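Local coordinates for HDLP (histone deacetylase-like protein) (Aquifex aeolicus, PDB 1C3R) that binds zinc and the hydroxamate inhibitor trichostatin A as a histone deacetylase family member, and probably removes acetyl groups from acetylated substrates, at residues A[171-176]-A[197-202]; A[302-307]-A[349-354]; A[5-10]-A[45-50]; A[22-27]-A[332-337]. The protein carries 2 engineered substitutions. All blocks are in the same frame, centred on the assembly; numbering follows the deposited sequence.

Interaction 1 (A[171-176]-A[197-202]); sequences HCDGVQ and AFPFEK. With TSN (trichostatin a), chain F.
Pro-199, which follows a cis peptide bond, sets its ring against His-171, its CD 3.7 Å from His-171 CB, in a contact that has no direct hydrogen bond between the two segments. Water supplies the polar links. One molecule takes the N-H of His-171 and donates to Phe-198 O at 2.7 Å; a second accepts from both Gln-176 NE2 and Lys-202 NZ. The ring of His-171 lies beside Lys-202, because chi1 near 180° sets CG opposite the backbone N; His-171 ND1 is 3.5 Å from Lys-202 C, in an oblique approach. The far nitrogen, NE2, makes a weak bond to Gln-176 OE1, while Gln-176 NE2 is held by Glu-207. Asp-173 runs antiparallel alongside Pro-199, OD1 3.7 Å from Pro-199 CB, but its carboxylate works elsewhere: OD1 takes Asn-139 and OD2 holds ND1 of the pocket residue His-132. This last, second-shell hydrogen bond is consistent with the charge-relay arrangement of the family. Phe-200 faces the second subunit: the trichostatin A bound in that subunit's pocket (chain F) covers one face of its ring and the Ala-197 to Phe-198 peptide the other. Cys-172 occupies the N-cap position of helix 173-178 and packs on strands 162-166 and 185-192, while residues 197-202 belong to the loop running from strand 185-192 to strand 217-222.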
# COMPACT_ATOMS: atom_id res chain seq x y z
N HIS A 171 -9.13 4.09 -9.16
CA HIS A 171 -9.30 3.84 -10.58
C HIS A 171 -9.64 2.38 -10.89
O HIS A 171 -9.06 1.47 -10.30
CB HIS A 171 -8.02 4.22 -11.33
CG HIS A 171 -8.11 4.00 -12.81
ND1 HIS A 171 -7.26 3.14 -13.48
CD2 HIS A 171 -8.96 4.50 -13.74
CE1 HIS A 171 -7.59 3.12 -14.76
NE2 HIS A 171 -8.61 3.94 -14.94
N CYS A 172 -10.57 2.19 -11.82
CA CYS A 172 -11.00 0.86 -12.24
C CYS A 172 -10.05 0.29 -13.30
O CYS A 172 -10.45 0.05 -14.45
CB CYS A 172 -12.43 0.94 -12.79
SG CYS A 172 -12.72 2.23 -14.06
N ASP A 173 -8.79 0.07 -12.92
CA ASP A 173 -7.82 -0.46 -13.87
C ASP A 173 -8.28 -1.76 -14.54
O ASP A 173 -8.07 -1.95 -15.74
CB ASP A 173 -6.44 -0.65 -13.21
CG ASP A 173 -6.46 -1.59 -12.00
OD1 ASP A 173 -5.37 -1.93 -11.51
OD2 ASP A 173 -7.55 -1.99 -11.54
N GLY A 174 -8.91 -2.65 -13.79
CA GLY A 174 -9.37 -3.90 -14.38
C GLY A 174 -10.39 -3.66 -15.48
O GLY A 174 -10.30 -4.22 -16.57
N VAL A 175 -11.39 -2.83 -15.20
CA VAL A 175 -12.43 -2.53 -16.18
C VAL A 175 -11.87 -1.76 -17.37
O VAL A 175 -12.25 -2.01 -18.51
CB VAL A 175 -13.56 -1.71 -15.54
CG1 VAL A 175 -14.64 -1.43 -16.59
CG2 VAL A 175 -14.14 -2.48 -14.36
N GLN A 176 -10.96 -0.83 -17.11
CA GLN A 176 -10.37 -0.05 -18.20
C GLN A 176 -9.66 -0.96 -19.19
O GLN A 176 -9.79 -0.80 -20.40
CB GLN A 176 -9.37 0.98 -17.67
CG GLN A 176 -8.55 1.63 -18.78
CD GLN A 176 -7.61 2.70 -18.28
OE1 GLN A 176 -8.05 3.72 -17.75
NE2 GLN A 176 -6.31 2.47 -18.45
N ALA A 197 -2.14 7.39 -5.17
CA ALA A 197 -3.05 6.35 -4.71
C ALA A 197 -3.13 5.12 -5.59
O ALA A 197 -2.82 5.16 -6.78
CB ALA A 197 -4.44 6.94 -4.53
N PHE A 198 -3.55 4.02 -4.98
CA PHE A 198 -3.72 2.77 -5.70
C PHE A 198 -4.85 3.00 -6.70
O PHE A 198 -5.83 3.67 -6.38
CB PHE A 198 -4.15 1.67 -4.73
CG PHE A 198 -4.20 0.30 -5.35
CD1 PHE A 198 -3.11 -0.55 -5.26
CD2 PHE A 198 -5.31 -0.10 -6.08
CE1 PHE A 198 -3.13 -1.80 -5.89
CE2 PHE A 198 -5.33 -1.34 -6.71
CZ PHE A 198 -4.24 -2.19 -6.61
N PRO A 199 -4.72 2.48 -7.93
CA PRO A 199 -3.56 1.73 -8.40
C PRO A 199 -2.62 2.87 -8.78
O PRO A 199 -3.08 3.97 -9.10
CB PRO A 199 -4.12 1.01 -9.61
CG PRO A 199 -4.96 2.09 -10.21
CD PRO A 199 -5.75 2.53 -8.98
N PHE A 200 -1.33 2.64 -8.74
CA PHE A 200 -0.41 3.71 -9.07
C PHE A 200 0.02 3.70 -10.52
O PHE A 200 0.48 4.71 -11.03
CB PHE A 200 0.80 3.60 -8.15
CG PHE A 200 0.44 3.47 -6.69
CD1 PHE A 200 0.12 2.23 -6.15
CD2 PHE A 200 0.40 4.60 -5.87
CE1 PHE A 200 -0.25 2.11 -4.80
CE2 PHE A 200 0.03 4.48 -4.53
CZ PHE A 200 -0.29 3.24 -3.99
N GLU A 201 -0.16 2.56 -11.19
CA GLU A 201 0.27 2.37 -12.58
C GLU A 201 -0.70 2.85 -13.66
O GLU A 201 -0.31 3.08 -14.80
CB GLU A 201 0.55 0.90 -12.84
CG GLU A 201 1.50 0.27 -11.86
CD GLU A 201 1.62 -1.22 -12.09
OE1 GLU A 201 2.03 -1.61 -13.20
OE2 GLU A 201 1.29 -1.99 -11.17
N LYS A 202 -1.97 2.96 -13.31
CA LYS A 202 -2.94 3.40 -14.28
C LYS A 202 -3.94 4.35 -13.67
O LYS A 202 -4.00 4.47 -12.45
CB LYS A 202 -3.63 2.19 -14.92
CG LYS A 202 -2.65 1.39 -15.76
CD LYS A 202 -3.30 0.36 -16.63
CE LYS A 202 -2.27 -0.24 -17.58
NZ LYS A 202 -2.90 -1.21 -18.54
O1 TSN F . 11.84 -0.92 4.69
O2 TSN F . 10.40 1.15 3.66
O3 TSN F . 3.69 3.06 1.50
N1 TSN F . 10.77 -1.10 3.82
N2 TSN F . 3.79 5.16 -4.63
C1 TSN F . 3.97 3.08 -0.87
C2 TSN F . 4.30 2.44 -2.08
C3 TSN F . 4.25 3.07 -3.32
C4 TSN F . 3.84 4.47 -3.40
C5 TSN F . 3.50 5.12 -2.17
C6 TSN F . 3.56 4.45 -0.95
C7 TSN F . 4.00 2.45 0.48
C8 TSN F . 4.49 0.98 0.60
C9 TSN F . 5.79 0.98 1.38
C10 TSN F . 6.88 0.15 1.23
C11 TSN F . 8.01 0.44 2.15
C12 TSN F . 9.05 -0.39 2.40
C13 TSN F . 10.11 -0.01 3.34
C14 TSN F . 3.41 0.14 1.31
C15 TSN F . 6.97 -0.97 0.20
C17 TSN F . 3.39 6.57 -4.69
C16 TSN F . 4.13 4.51 -5.89
O HOH W 1 -6.77 5.68 -7.89
O HOH W 2 -5.18 -0.37 -19.64

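Interaction 2 (A[302-307]-A[349-354]); sequences LARAWT and ETLKDP
The guanidinium of Arg-304 meets the loop of Thr-350 to Asp-353 in three orientations at once. At its edge, exactly in plane, stands Thr-350 O, which accepts from NH1 at 2.8 Å with an N-H...O angle of 159°. Over one face lies Leu-351 O, 3.3 Å from NH1 but too poorly angled to be bonded. The carboxylate of Asp-353 is turned almost square to the guanidinium, the planes 79° apart, and OD1 reaches NH2 at 3.5 Å as a salt bridge; OD2 of the same group accepts from the backbone N of Asn-272. A bend at chi3 (-48°) swings the arginine head round to these acceptors. Its aliphatic part and Leu-351 run alongside with opposite headings, Arg-304 CG 4.1 Å from Leu-351 CD2. Thr-307 CG2 adds a looser apolar touch on Leu-351 CD1. A water at the guanidinium edge, weakly bonded to NH1, connects it to Thr-350 OG1 and Lys-352 O. Helix 299-314 is thus tied to the loop before helix 362-371, away from the zinc site. Because Arg-304 is buried, its charge is probably balanced in part by Asp-353, together with the dipoles of the loop carbonyls.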
# COMPACT_ATOMS: atom_id res chain seq x y z
N LEU A 302 -20.40 3.22 5.23
CA LEU A 302 -21.01 2.38 4.22
C LEU A 302 -22.50 2.16 4.46
O LEU A 302 -23.31 2.27 3.54
CB LEU A 302 -20.26 1.05 4.16
CG LEU A 302 -20.76 -0.07 3.26
CD1 LEU A 302 -19.63 -1.07 3.01
CD2 LEU A 302 -21.95 -0.75 3.91
N ALA A 303 -22.88 1.87 5.71
CA ALA A 303 -24.27 1.62 6.04
C ALA A 303 -25.15 2.85 5.81
O ALA A 303 -26.23 2.76 5.22
CB ALA A 303 -24.39 1.16 7.47
N ARG A 304 -24.69 4.00 6.29
CA ARG A 304 -25.46 5.23 6.14
C ARG A 304 -25.53 5.68 4.69
O ARG A 304 -26.61 6.02 4.19
CB ARG A 304 -24.88 6.36 7.00
CG ARG A 304 -24.93 6.10 8.52
CD ARG A 304 -24.64 7.42 9.25
NE ARG A 304 -23.46 8.03 8.65
CZ ARG A 304 -23.14 9.31 8.74
NH1 ARG A 304 -23.90 10.16 9.42
NH2 ARG A 304 -22.05 9.74 8.12
N ALA A 305 -24.40 5.68 4.00
CA ALA A 305 -24.37 6.11 2.61
C ALA A 305 -25.28 5.30 1.70
O ALA A 305 -26.09 5.86 0.97
CB ALA A 305 -22.94 6.07 2.07
N TRP A 306 -25.16 3.98 1.74
CA TRP A 306 -26.01 3.17 0.89
C TRP A 306 -27.47 3.21 1.32
O TRP A 306 -28.36 2.96 0.51
CB TRP A 306 -25.51 1.72 0.79
CG TRP A 306 -24.29 1.58 -0.07
CD1 TRP A 306 -23.89 2.44 -1.07
CD2 TRP A 306 -23.35 0.50 -0.09
NE1 TRP A 306 -22.77 1.95 -1.70
CE2 TRP A 306 -22.42 0.76 -1.11
CE3 TRP A 306 -23.22 -0.68 0.67
CZ2 TRP A 306 -21.36 -0.11 -1.40
CZ3 TRP A 306 -22.16 -1.54 0.38
CH2 TRP A 306 -21.24 -1.25 -0.65
N THR A 307 -27.74 3.54 2.58
CA THR A 307 -29.12 3.65 3.03
C THR A 307 -29.74 4.85 2.32
O THR A 307 -30.91 4.82 1.94
CB THR A 307 -29.24 3.82 4.57
OG1 THR A 307 -28.90 2.59 5.23
CG2 THR A 307 -30.65 4.22 4.97
N GLU A 349 -25.65 8.75 15.35
CA GLU A 349 -26.80 9.59 15.68
C GLU A 349 -27.71 9.87 14.50
O GLU A 349 -28.89 9.52 14.51
CB GLU A 349 -26.31 10.94 16.24
CG GLU A 349 -25.36 10.82 17.42
CD GLU A 349 -25.99 10.13 18.61
OE1 GLU A 349 -27.04 10.62 19.10
OE2 GLU A 349 -25.43 9.11 19.06
N THR A 350 -27.15 10.51 13.48
CA THR A 350 -27.92 10.86 12.29
C THR A 350 -27.44 10.18 11.02
O THR A 350 -26.25 9.87 10.87
CB THR A 350 -27.90 12.39 12.10
OG1 THR A 350 -26.55 12.84 12.07
CG2 THR A 350 -28.63 13.08 13.23
N LEU A 351 -28.37 9.95 10.09
CA LEU A 351 -28.07 9.31 8.81
C LEU A 351 -27.28 10.20 7.86
O LEU A 351 -26.31 9.75 7.25
CB LEU A 351 -29.35 8.87 8.11
CG LEU A 351 -29.99 7.57 8.59
CD1 LEU A 351 -31.30 7.35 7.86
CD2 LEU A 351 -29.03 6.42 8.31
N LYS A 352 -27.71 11.45 7.73
CA LYS A 352 -27.04 12.37 6.82
C LYS A 352 -26.00 13.21 7.54
O LYS A 352 -26.25 13.77 8.61
CB LYS A 352 -28.08 13.28 6.16
CG LYS A 352 -29.24 12.50 5.57
CD LYS A 352 -30.35 13.40 5.03
CE LYS A 352 -29.92 14.15 3.79
NZ LYS A 352 -31.09 14.84 3.17
N ASP A 353 -24.82 13.27 6.96
CA ASP A 353 -23.76 14.06 7.56
C ASP A 353 -23.87 15.47 6.98
O ASP A 353 -24.63 15.71 6.04
CB ASP A 353 -22.41 13.40 7.29
CG ASP A 353 -22.22 13.01 5.84
OD1 ASP A 353 -21.39 12.10 5.57
OD2 ASP A 353 -22.89 13.62 4.98
N PRO A 354 -23.15 16.43 7.58
CA PRO A 354 -23.18 17.82 7.10
C PRO A 354 -22.48 17.91 5.76
O PRO A 354 -21.67 17.04 5.41
CB PRO A 354 -22.40 18.55 8.18
CG PRO A 354 -21.35 17.53 8.54
CD PRO A 354 -22.27 16.33 8.75
O HOH W 3 -24.38 13.21 10.96

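Interaction 3 (A[5-10]-A[45-50]); sequences KLIGTL and ELIKSR
Glu-45 O opens the pairing by accepting from Leu-6 N at 2.8 Å, and Lys-5 lies against the same carbonyl through its CA and its CD. Leu-46 comes next, flanking Leu-6 with the same heading; their CD1 atoms are only 3.5 Å apart, tighter than usual. Ile-47 grips with both backbone groups: its N gives Leu-6 O a nearly straight bond (174°), and its O takes Gly-8 N at 3.0 Å. Its side chain stands beside Ile-7, Ile-47 CB 4.0 Å from Ile-7 CG1. Ile-47 CD1 lies 3.6 Å from Lys-5 CG, the lysine crossing it at about a right angle after a bend at chi2 (-68°). An alanine here in place of Lys-5 keeps CB but lacks CG and CD, and would probably leave Ile-47 CD1 and the Glu-45 carbonyl less covered. Lys-48 leads its NZ to Asp-11, whose OD2 also takes Thr-9 OG1. Ser-49 N closes the pairing on Gly-8 O at 3.2 Å, approaching from above the carbonyl plane, while Ser-49 OG lies 3.0 Å from Gly-8 CA. This is the parallel pair of a beta-alpha-beta crossover through helix 28-37, with 46-48 an outermost strand of the sheet in this chain. The register is thus set by the main chain and sealed by leucine and isoleucine pairs on the two faces, with the charged groups of Lys-48 and Asp-11 meeting near the end of the pairing.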
# COMPACT_ATOMS: atom_id res chain seq x y z
N LYS A 5 -35.76 -2.87 -6.79
CA LYS A 5 -35.29 -4.03 -6.05
C LYS A 5 -33.88 -3.87 -5.49
O LYS A 5 -33.08 -3.09 -6.01
CB LYS A 5 -35.32 -5.27 -6.94
CG LYS A 5 -36.72 -5.73 -7.38
CD LYS A 5 -37.51 -6.27 -6.20
CE LYS A 5 -38.85 -6.86 -6.64
NZ LYS A 5 -39.72 -5.86 -7.31
N LEU A 6 -33.60 -4.63 -4.44
CA LEU A 6 -32.28 -4.65 -3.82
C LEU A 6 -31.84 -6.11 -3.88
O LEU A 6 -32.57 -7.01 -3.45
CB LEU A 6 -32.37 -4.17 -2.36
CG LEU A 6 -31.07 -4.02 -1.55
CD1 LEU A 6 -30.46 -5.38 -1.28
CD2 LEU A 6 -30.11 -3.13 -2.28
N ILE A 7 -30.67 -6.36 -4.44
CA ILE A 7 -30.17 -7.73 -4.55
C ILE A 7 -29.15 -7.96 -3.44
O ILE A 7 -28.20 -7.19 -3.29
CB ILE A 7 -29.50 -7.98 -5.92
CG1 ILE A 7 -30.55 -8.00 -7.04
CG2 ILE A 7 -28.82 -9.33 -5.92
CD1 ILE A 7 -31.29 -6.70 -7.25
N GLY A 8 -29.37 -9.00 -2.64
CA GLY A 8 -28.45 -9.28 -1.56
C GLY A 8 -28.86 -10.48 -0.73
O GLY A 8 -29.84 -11.17 -1.03
N THR A 9 -28.09 -10.73 0.33
CA THR A 9 -28.33 -11.83 1.24
C THR A 9 -27.43 -11.68 2.46
O THR A 9 -26.38 -11.06 2.38
CB THR A 9 -27.98 -13.18 0.59
OG1 THR A 9 -28.10 -14.22 1.56
CG2 THR A 9 -26.56 -13.16 0.05
N LEU A 10 -27.86 -12.23 3.59
CA LEU A 10 -27.07 -12.17 4.81
C LEU A 10 -25.87 -13.11 4.69
O LEU A 10 -24.86 -12.93 5.38
CB LEU A 10 -27.92 -12.58 6.01
CG LEU A 10 -28.99 -11.60 6.51
CD1 LEU A 10 -29.88 -11.14 5.38
CD2 LEU A 10 -29.81 -12.27 7.59
N GLU A 45 -39.08 -6.29 -1.68
CA GLU A 45 -38.15 -5.48 -2.46
C GLU A 45 -36.79 -6.16 -2.56
O GLU A 45 -35.94 -5.75 -3.35
CB GLU A 45 -37.97 -4.12 -1.79
CG GLU A 45 -39.24 -3.32 -1.69
CD GLU A 45 -39.07 -2.11 -0.79
OE1 GLU A 45 -38.84 -2.31 0.42
OE2 GLU A 45 -39.17 -0.98 -1.30
N LEU A 46 -36.59 -7.19 -1.75
CA LEU A 46 -35.32 -7.90 -1.71
C LEU A 46 -35.25 -9.17 -2.57
O LEU A 46 -36.09 -10.06 -2.46
CB LEU A 46 -35.00 -8.25 -0.26
CG LEU A 46 -33.67 -8.95 -0.01
CD1 LEU A 46 -32.52 -8.08 -0.50
CD2 LEU A 46 -33.54 -9.22 1.48
N ILE A 47 -34.23 -9.23 -3.43
CA ILE A 47 -34.01 -10.39 -4.29
C ILE A 47 -32.79 -11.14 -3.79
O ILE A 47 -31.70 -10.57 -3.72
CB ILE A 47 -33.76 -9.96 -5.75
CG1 ILE A 47 -35.03 -9.32 -6.32
CG2 ILE A 47 -33.32 -11.16 -6.58
CD1 ILE A 47 -34.89 -8.83 -7.75
N LYS A 48 -32.97 -12.40 -3.43
CA LYS A 48 -31.86 -13.21 -2.92
C LYS A 48 -30.77 -13.40 -3.97
O LYS A 48 -31.05 -13.81 -5.10
CB LYS A 48 -32.37 -14.57 -2.45
CG LYS A 48 -31.28 -15.46 -1.85
CD LYS A 48 -31.86 -16.76 -1.32
CE LYS A 48 -30.78 -17.61 -0.67
NZ LYS A 48 -30.14 -16.92 0.49
N SER A 49 -29.53 -13.09 -3.60
CA SER A 49 -28.38 -13.23 -4.49
C SER A 49 -28.19 -14.69 -4.92
O SER A 49 -28.46 -15.60 -4.14
CB SER A 49 -27.11 -12.76 -3.78
OG SER A 49 -27.24 -11.44 -3.30
N ARG A 50 -27.74 -14.90 -6.14
CA ARG A 50 -27.48 -16.25 -6.63
C ARG A 50 -26.04 -16.25 -7.12
O ARG A 50 -25.52 -15.20 -7.51
CB ARG A 50 -28.40 -16.63 -7.79
CG ARG A 50 -28.13 -15.90 -9.11
CD ARG A 50 -28.97 -16.50 -10.25
NE ARG A 50 -28.85 -15.78 -11.51
CZ ARG A 50 -27.76 -15.76 -12.28
NH1 ARG A 50 -26.66 -16.43 -11.93
NH2 ARG A 50 -27.77 -15.06 -13.41

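Interaction 4 (A[22-27]-A[332-337]); sequences PLKIPR and SIDFEE. With TSN (trichostatin a), chain D.
The ring of Phe-335 meets Ile-25 obliquely, Phe-335 CD1 4.3 Å from Ile-25 CG2; in its plane, at the edge, sits OE1 of Glu-337, and the ring of His-298 packs edge-to-face with it. Both loops belong to the alpha/beta deacetylase fold. Residues 22-27 follow strand 4-8 and lead to helix 28-37; residues 332-337 make an inverse gamma turn centred on Asp-334, with a weak bond from Phe-335 N to Ile-333 O. A second flat group is the aromatic ring of trichostatin A, over one face of which Pro-22 of the inhibitor pocket lies, its CG 3.6 Å from the inhibitor's C5. A glycine in place of Pro-22 lacks the pyrrolidine ring and would probably leave that face of the inhibitor ring without this contact and the loop freer to move. Farther along, Pro-26 and Ile-333 lie alongside with opposite headings, Pro-26 CD 3.7 Å from Ile-333 CG2. Ile-25 and Phe-335 both rest on Pro-299, so helix 299-314 receives the two loops together, and Arg-27, at the N-cap of helix 28-37, gives its NE to Gly-296 O. Bent at chi2 (-59°), Lys-24 brings its ammonium across to the turn, where NZ makes a weak bond to Asp-334 O at 3.2 Å and a long salt bridge to Asp-334 OD1 at 3.9 Å.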
# COMPACT_ATOMS: atom_id res chain seq x y z
N PRO A 22 -8.63 -5.15 5.32
CA PRO A 22 -9.61 -4.07 5.39
C PRO A 22 -11.05 -4.57 5.21
O PRO A 22 -11.98 -4.03 5.81
CB PRO A 22 -9.16 -3.14 4.26
CG PRO A 22 -7.65 -3.32 4.32
CD PRO A 22 -7.58 -4.82 4.34
N LEU A 23 -11.22 -5.62 4.40
CA LEU A 23 -12.55 -6.17 4.14
C LEU A 23 -13.05 -7.27 5.09
O LEU A 23 -13.88 -8.10 4.70
CB LEU A 23 -12.63 -6.67 2.69
CG LEU A 23 -12.60 -5.58 1.62
CD1 LEU A 23 -12.48 -6.20 0.22
CD2 LEU A 23 -13.88 -4.74 1.73
N LYS A 24 -12.57 -7.30 6.33
CA LYS A 24 -13.06 -8.34 7.23
C LYS A 24 -14.34 -7.87 7.93
O LYS A 24 -15.00 -8.65 8.62
CB LYS A 24 -11.98 -8.71 8.26
CG LYS A 24 -11.92 -7.88 9.53
CD LYS A 24 -11.67 -6.42 9.29
CE LYS A 24 -11.18 -5.77 10.58
NZ LYS A 24 -12.07 -6.02 11.75
N ILE A 25 -14.69 -6.61 7.74
CA ILE A 25 -15.89 -6.06 8.36
C ILE A 25 -17.14 -6.48 7.58
O ILE A 25 -17.08 -6.78 6.39
CB ILE A 25 -15.90 -4.52 8.35
CG1 ILE A 25 -15.92 -4.02 6.90
CG2 ILE A 25 -14.69 -3.96 9.09
CD1 ILE A 25 -16.19 -2.53 6.76
N PRO A 26 -18.29 -6.52 8.26
CA PRO A 26 -19.55 -6.89 7.61
C PRO A 26 -19.88 -5.73 6.69
O PRO A 26 -19.60 -4.58 7.03
CB PRO A 26 -20.53 -6.97 8.78
CG PRO A 26 -19.63 -7.24 9.98
CD PRO A 26 -18.53 -6.25 9.69
N ARG A 27 -20.46 -6.00 5.53
CA ARG A 27 -20.79 -4.92 4.61
C ARG A 27 -22.21 -5.06 4.08
O ARG A 27 -23.14 -4.44 4.62
CB ARG A 27 -19.75 -4.87 3.48
CG ARG A 27 -18.34 -4.66 4.04
CD ARG A 27 -17.21 -4.69 3.01
NE ARG A 27 -17.16 -3.54 2.12
CZ ARG A 27 -17.64 -3.50 0.88
NH1 ARG A 27 -18.23 -4.57 0.36
NH2 ARG A 27 -17.52 -2.41 0.15
N SER A 332 -22.45 -3.02 17.81
CA SER A 332 -22.08 -4.42 18.00
C SER A 332 -21.08 -4.92 16.97
O SER A 332 -20.61 -6.06 17.06
CB SER A 332 -23.32 -5.31 17.94
OG SER A 332 -23.82 -5.37 16.61
N ILE A 333 -20.73 -4.09 15.99
CA ILE A 333 -19.80 -4.50 14.96
C ILE A 333 -18.35 -4.58 15.42
O ILE A 333 -17.92 -3.85 16.31
CB ILE A 333 -19.87 -3.58 13.73
CG1 ILE A 333 -21.29 -3.59 13.16
CG2 ILE A 333 -18.89 -4.04 12.67
CD1 ILE A 333 -21.47 -2.68 11.97
N ASP A 334 -17.61 -5.48 14.79
CA ASP A 334 -16.20 -5.71 15.06
C ASP A 334 -15.38 -4.72 14.23
O ASP A 334 -14.71 -5.11 13.28
CB ASP A 334 -15.86 -7.16 14.69
CG ASP A 334 -16.34 -7.54 13.29
OD1 ASP A 334 -15.83 -7.00 12.29
OD2 ASP A 334 -17.25 -8.40 13.18
N PHE A 335 -15.40 -3.44 14.60
CA PHE A 335 -14.69 -2.44 13.82
C PHE A 335 -13.38 -1.87 14.39
O PHE A 335 -12.32 -2.46 14.19
CB PHE A 335 -15.65 -1.30 13.47
CG PHE A 335 -15.01 -0.20 12.68
CD1 PHE A 335 -14.27 -0.48 11.55
CD2 PHE A 335 -15.14 1.13 13.09
CE1 PHE A 335 -13.66 0.53 10.82
CE2 PHE A 335 -14.54 2.15 12.37
CZ PHE A 335 -13.79 1.85 11.23
N GLU A 336 -13.47 -0.72 15.05
CA GLU A 336 -12.32 -0.03 15.65
C GLU A 336 -11.72 0.97 14.67
O GLU A 336 -11.17 0.61 13.64
CB GLU A 336 -11.25 -1.01 16.12
CG GLU A 336 -10.06 -0.34 16.80
CD GLU A 336 -9.06 -1.33 17.36
OE1 GLU A 336 -9.46 -2.15 18.21
OE2 GLU A 336 -7.88 -1.28 16.96
N GLU A 337 -11.84 2.25 15.02
CA GLU A 337 -11.35 3.34 14.20
C GLU A 337 -9.83 3.27 14.03
O GLU A 337 -9.10 3.05 14.99
CB GLU A 337 -11.76 4.66 14.87
CG GLU A 337 -11.91 5.82 13.93
CD GLU A 337 -13.03 5.61 12.92
OE1 GLU A 337 -14.20 5.44 13.32
OE2 GLU A 337 -12.73 5.63 11.72
O1 TSN D . -11.47 0.25 -5.16
O2 TSN D . -10.76 0.34 -2.44
O3 TSN D . -4.63 0.82 1.63
N1 TSN D . -10.17 0.17 -4.66
N2 TSN D . -3.85 -4.58 5.09
C1 TSN D . -4.27 -1.47 2.15
C2 TSN D . -4.05 -2.80 1.78
C3 TSN D . -3.90 -3.84 2.70
C4 TSN D . -3.98 -3.56 4.12
C5 TSN D . -4.20 -2.20 4.50
C6 TSN D . -4.34 -1.20 3.55
C7 TSN D . -4.44 -0.31 1.22
C8 TSN D . -4.43 -0.57 -0.31
C9 TSN D . -5.78 -0.19 -0.88
C10 TSN D . -6.49 -0.83 -1.87
C11 TSN D . -7.79 -0.21 -2.19
C12 TSN D . -8.69 -0.70 -3.07
C13 TSN D . -9.96 -0.02 -3.32
C14 TSN D . -3.31 0.29 -0.96
C15 TSN D . -6.01 -2.08 -2.61
C17 TSN D . -4.00 -4.29 6.53
C16 TSN D . -3.62 -5.98 4.72

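Interactions 1, 2 and 3 are largely buried, whereas interaction 4 is partly open at the surface. Interaction 3 alone is strand pairing, at one margin of the parallel sheet; the others join loops or a helix to loops by side chains, water and carbonyl groups. Interactions 1 and 4 border inhibitor sites, the former reaching a second subunit; 2 and 3 lie away from the annotated sites. Helix 299-314 supplies one side of interaction 2 and also touches residues of 3 and 4, and interactions 2 and 4 touch where Leu-302 and Trp-306 pack on Arg-27. Interactions 1 and 3 stand on opposite sides of the chain's centre, their centres about 29 Å apart.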